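Local coordinates for protein inactive glucansucrase (Lactobacillus reuteri, PDB 5JBD) that belongs to glycoside hydrolase family 70, being an inactive glucansucrase built round a TIM-barrel fold and carrying a bound calcium ion, at residues 483-488 and 574-579. Residues are numbered along the deposited sequence; the frame is centred on the assembly and turned at random.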
ATOM      1  N   TYR A 483     -13.359  13.599 -17.842  1.00 25.84           N
ATOM      2  CA  TYR A 483     -12.127  14.059 -18.528  1.00 25.93           C
ATOM      3  C   TYR A 483     -12.204  15.530 -18.972  1.00 26.42           C
ATOM      4  O   TYR A 483     -11.266  16.313 -18.728  1.00 24.01           O
ATOM      5  CB  TYR A 483     -11.779  13.147 -19.733  1.00 26.66           C
ATOM      6  CG  TYR A 483     -10.529  13.576 -20.506  1.00 27.25           C
ATOM      7  CD1 TYR A 483     -10.588  14.579 -21.475  1.00 27.63           C
ATOM      8  CD2 TYR A 483      -9.287  12.988 -20.253  1.00 26.80           C
ATOM      9  CE1 TYR A 483      -9.462  14.990 -22.160  1.00 28.72           C
ATOM     10  CE2 TYR A 483      -8.161  13.377 -20.955  1.00 27.91           C
ATOM     11  CZ  TYR A 483      -8.256  14.372 -21.906  1.00 29.03           C
ATOM     12  OH  TYR A 483      -7.156  14.773 -22.603  1.00 30.86           O
ATOM     13  N   ASP A 484     -13.304  15.910 -19.626  1.00 26.82           N
ATOM     14  CA  ASP A 484     -13.392  17.257 -20.205  1.00 27.15           C
ATOM     15  C   ASP A 484     -13.368  18.337 -19.113  1.00 26.79           C
ATOM     16  O   ASP A 484     -12.656  19.343 -19.236  1.00 27.13           O
ATOM     17  CB  ASP A 484     -14.639  17.410 -21.083  1.00 28.90           C
ATOM     18  CG  ASP A 484     -14.512  16.713 -22.434  1.00 30.52           C
ATOM     19  OD1 ASP A 484     -13.395  16.380 -22.870  1.00 30.15           O
ATOM     20  OD2 ASP A 484     -15.557  16.508 -23.068  1.00 31.80           O
ATOM     21  N   ALA A 485     -14.126  18.117 -18.046  1.00 25.89           N
ATOM     22  CA  ALA A 485     -14.193  19.069 -16.949  1.00 25.77           C
ATOM     23  C   ALA A 485     -12.855  19.224 -16.259  1.00 24.59           C
ATOM     24  O   ALA A 485     -12.368  20.343 -16.082  1.00 24.74           O
ATOM     25  CB  ALA A 485     -15.245  18.641 -15.935  1.00 25.49           C
ATOM     26  N   ILE A 486     -12.246  18.093 -15.903  1.00 25.60           N
ATOM     27  CA  ILE A 486     -11.006  18.127 -15.115  1.00 24.65           C
ATOM     28  C   ILE A 486      -9.852  18.727 -15.927  1.00 25.42           C
ATOM     29  O   ILE A 486      -9.129  19.589 -15.409  1.00 25.26           O
ATOM     30  CB  ILE A 486     -10.661  16.760 -14.511  1.00 24.10           C
ATOM     31  CG1 ILE A 486     -11.805  16.301 -13.594  1.00 24.45           C
ATOM     32  CG2 ILE A 486      -9.353  16.842 -13.727  1.00 24.37           C
ATOM     33  CD1 ILE A 486     -11.743  14.855 -13.159  1.00 24.09           C
ATOM     34  N   THR A 487      -9.716  18.328 -17.197  1.00 25.40           N
ATOM     35  CA  THR A 487      -8.640  18.854 -18.059  1.00 25.85           C
ATOM     36  C   THR A 487      -8.815  20.331 -18.394  1.00 26.93           C
ATOM     37  O   THR A 487      -7.832  21.078 -18.478  1.00 27.56           O
ATOM     38  CB  THR A 487      -8.435  18.026 -19.342  1.00 26.28           C
ATOM     39  OG1 THR A 487      -9.654  17.956 -20.097  1.00 26.14           O
ATOM     40  CG2 THR A 487      -7.961  16.628 -18.998  1.00 26.23           C
ATOM     41  N   THR A 488     -10.060  20.773 -18.569  1.00 26.98           N
ATOM     42  CA  THR A 488     -10.331  22.210 -18.694  1.00 26.56           C
ATOM     43  C   THR A 488      -9.799  22.981 -17.469  1.00 24.71           C
ATOM     44  O   THR A 488      -9.141  24.003 -17.609  1.00 24.58           O
ATOM     45  CB  THR A 488     -11.834  22.480 -18.927  1.00 27.57           C
ATOM     46  OG1 THR A 488     -12.249  21.778 -20.094  1.00 27.66           O
ATOM     47  CG2 THR A 488     -12.116  23.962 -19.145  1.00 28.79           C
ATOM     48  N   ASN A 574     -28.694  19.567 -17.962  1.00 35.43           N
ATOM     49  CA  ASN A 574     -28.136  18.228 -18.241  1.00 37.25           C
ATOM     50  C   ASN A 574     -26.674  18.010 -17.833  1.00 34.34           C
ATOM     51  O   ASN A 574     -26.279  16.863 -17.592  1.00 33.53           O
ATOM     52  CB  ASN A 574     -28.304  17.879 -19.726  1.00 39.73           C
ATOM     53  CG  ASN A 574     -29.757  17.729 -20.123  1.00 43.09           C
ATOM     54  OD1 ASN A 574     -30.621  17.378 -19.304  1.00 41.56           O
ATOM     55  ND2 ASN A 574     -30.040  18.000 -21.391  1.00 46.46           N
ATOM     56  N   GLY A 575     -25.883  19.079 -17.734  1.00 32.45           N
ATOM     57  CA  GLY A 575     -24.470  18.915 -17.355  1.00 31.32           C
ATOM     58  C   GLY A 575     -23.718  20.219 -17.221  1.00 30.34           C
ATOM     59  O   GLY A 575     -24.139  21.110 -16.465  1.00 28.59           O
ATOM     60  N   LEU A 576     -22.601  20.322 -17.943  1.00 29.37           N
ATOM     61  CA  LEU A 576     -21.741  21.511 -17.946  1.00 29.33           C
ATOM     62  C   LEU A 576     -21.633  22.030 -19.370  1.00 30.02           C
ATOM     63  O   LEU A 576     -21.774  21.251 -20.311  1.00 30.83           O
ATOM     64  CB  LEU A 576     -20.341  21.149 -17.448  1.00 29.24           C
ATOM     65  CG  LEU A 576     -20.224  20.622 -16.020  1.00 29.07           C
ATOM     66  CD1 LEU A 576     -18.804  20.144 -15.743  1.00 28.37           C
ATOM     67  CD2 LEU A 576     -20.628  21.699 -15.025  1.00 29.25           C
ATOM     68  N   THR A 577     -21.355  23.322 -19.523  1.00 29.77           N
ATOM     69  CA  THR A 577     -21.045  23.919 -20.833  1.00 31.46           C
ATOM     70  C   THR A 577     -19.739  24.721 -20.749  1.00 32.27           C
ATOM     71  O   THR A 577     -19.430  25.314 -19.694  1.00 32.79           O
ATOM     72  CB  THR A 577     -22.185  24.828 -21.375  1.00 31.75           C
ATOM     73  OG1 THR A 577     -21.803  25.361 -22.645  1.00 31.69           O
ATOM     74  CG2 THR A 577     -22.487  25.987 -20.458  1.00 31.94           C
ATOM     75  N   TYR A 578     -18.991  24.716 -21.860  1.00 31.75           N
ATOM     76  CA  TYR A 578     -17.676  25.378 -21.979  1.00 31.90           C
ATOM     77  C   TYR A 578     -17.716  26.568 -22.935  1.00 32.79           C
ATOM     78  O   TYR A 578     -16.694  27.221 -23.144  1.00 32.30           O
ATOM     79  CB  TYR A 578     -16.608  24.345 -22.417  1.00 30.86           C
ATOM     80  CG  TYR A 578     -16.628  23.144 -21.508  1.00 30.89           C
ATOM     81  CD1 TYR A 578     -16.035  23.200 -20.257  1.00 29.03           C
ATOM     82  CD2 TYR A 578     -17.312  21.963 -21.859  1.00 31.47           C
ATOM     83  CE1 TYR A 578     -16.082  22.117 -19.381  1.00 28.23           C
ATOM     84  CE2 TYR A 578     -17.360  20.875 -20.982  1.00 29.83           C
ATOM     85  CZ  TYR A 578     -16.734  20.963 -19.738  1.00 28.37           C
ATOM     86  OH  TYR A 578     -16.760  19.925 -18.822  1.00 27.61           O
ATOM     87  N   ASP A 579     -18.895  26.848 -23.510  1.00 34.78           N
ATOM     88  CA  ASP A 579     -19.102  28.026 -24.360  1.00 36.00           C
ATOM     89  C   ASP A 579     -20.421  28.732 -24.038  1.00 35.60           C
ATOM     90  O   ASP A 579     -21.047  29.307 -24.928  1.00 37.40           O
ATOM     91  CB  ASP A 579     -19.016  27.638 -25.858  1.00 39.51           C
ATOM     92  CG  ASP A 579     -20.058  26.580 -26.279  1.00 43.59           C
ATOM     93  OD1 ASP A 579     -20.684  25.934 -25.404  1.00 43.72           O
ATOM     94  OD2 ASP A 579     -20.230  26.373 -27.503  1.00 47.98           O
TER
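The backbones of Ala485 and Leu576 come within 8.0 Å at their CA atoms, and those of Thr488 and Tyr578 within 8.6 Å, where the first turns of helix 483-496, which comes after barrel strand 460-464 and the short helix 465-468, meet the short strand 576-577 of the neighbouring antiparallel beta-sheet domain. The gap is bridged by side chains packing on one another and by Tyr578 OH resting against the helix backbone at Ala485; no hydrogen bond crosses it. Tyr578 makes the largest share of the contact. With its CG anti to the carbonyl carbon (chi1 -52°), the ring extends toward the helix and brings OH to 3.5 Å from Ala485 CB. This hydroxyl also lies 3.3 Å from Ala485 N, at an angle too poor for a hydrogen bond. Leu576 adds an apolar touch, its CD1 meeting Ala485 CB at 3.9 Å; Pro447 of helix 446-455 packs against both residues. Ile569 of the paired strand 564-571 touches Leu576 and also Tyr578, which lies just beyond strand 576-577. One turn along the helix, Thr488 lies obliquely to the ring, with OG1 3.9 Å from Tyr578 CE1. That hydroxyl is turned back onto its own helix, donating to Asp484 O at 2.6 Å, while Thr488 N reaches the same oxygen from the opposite face of the carbonyl plane.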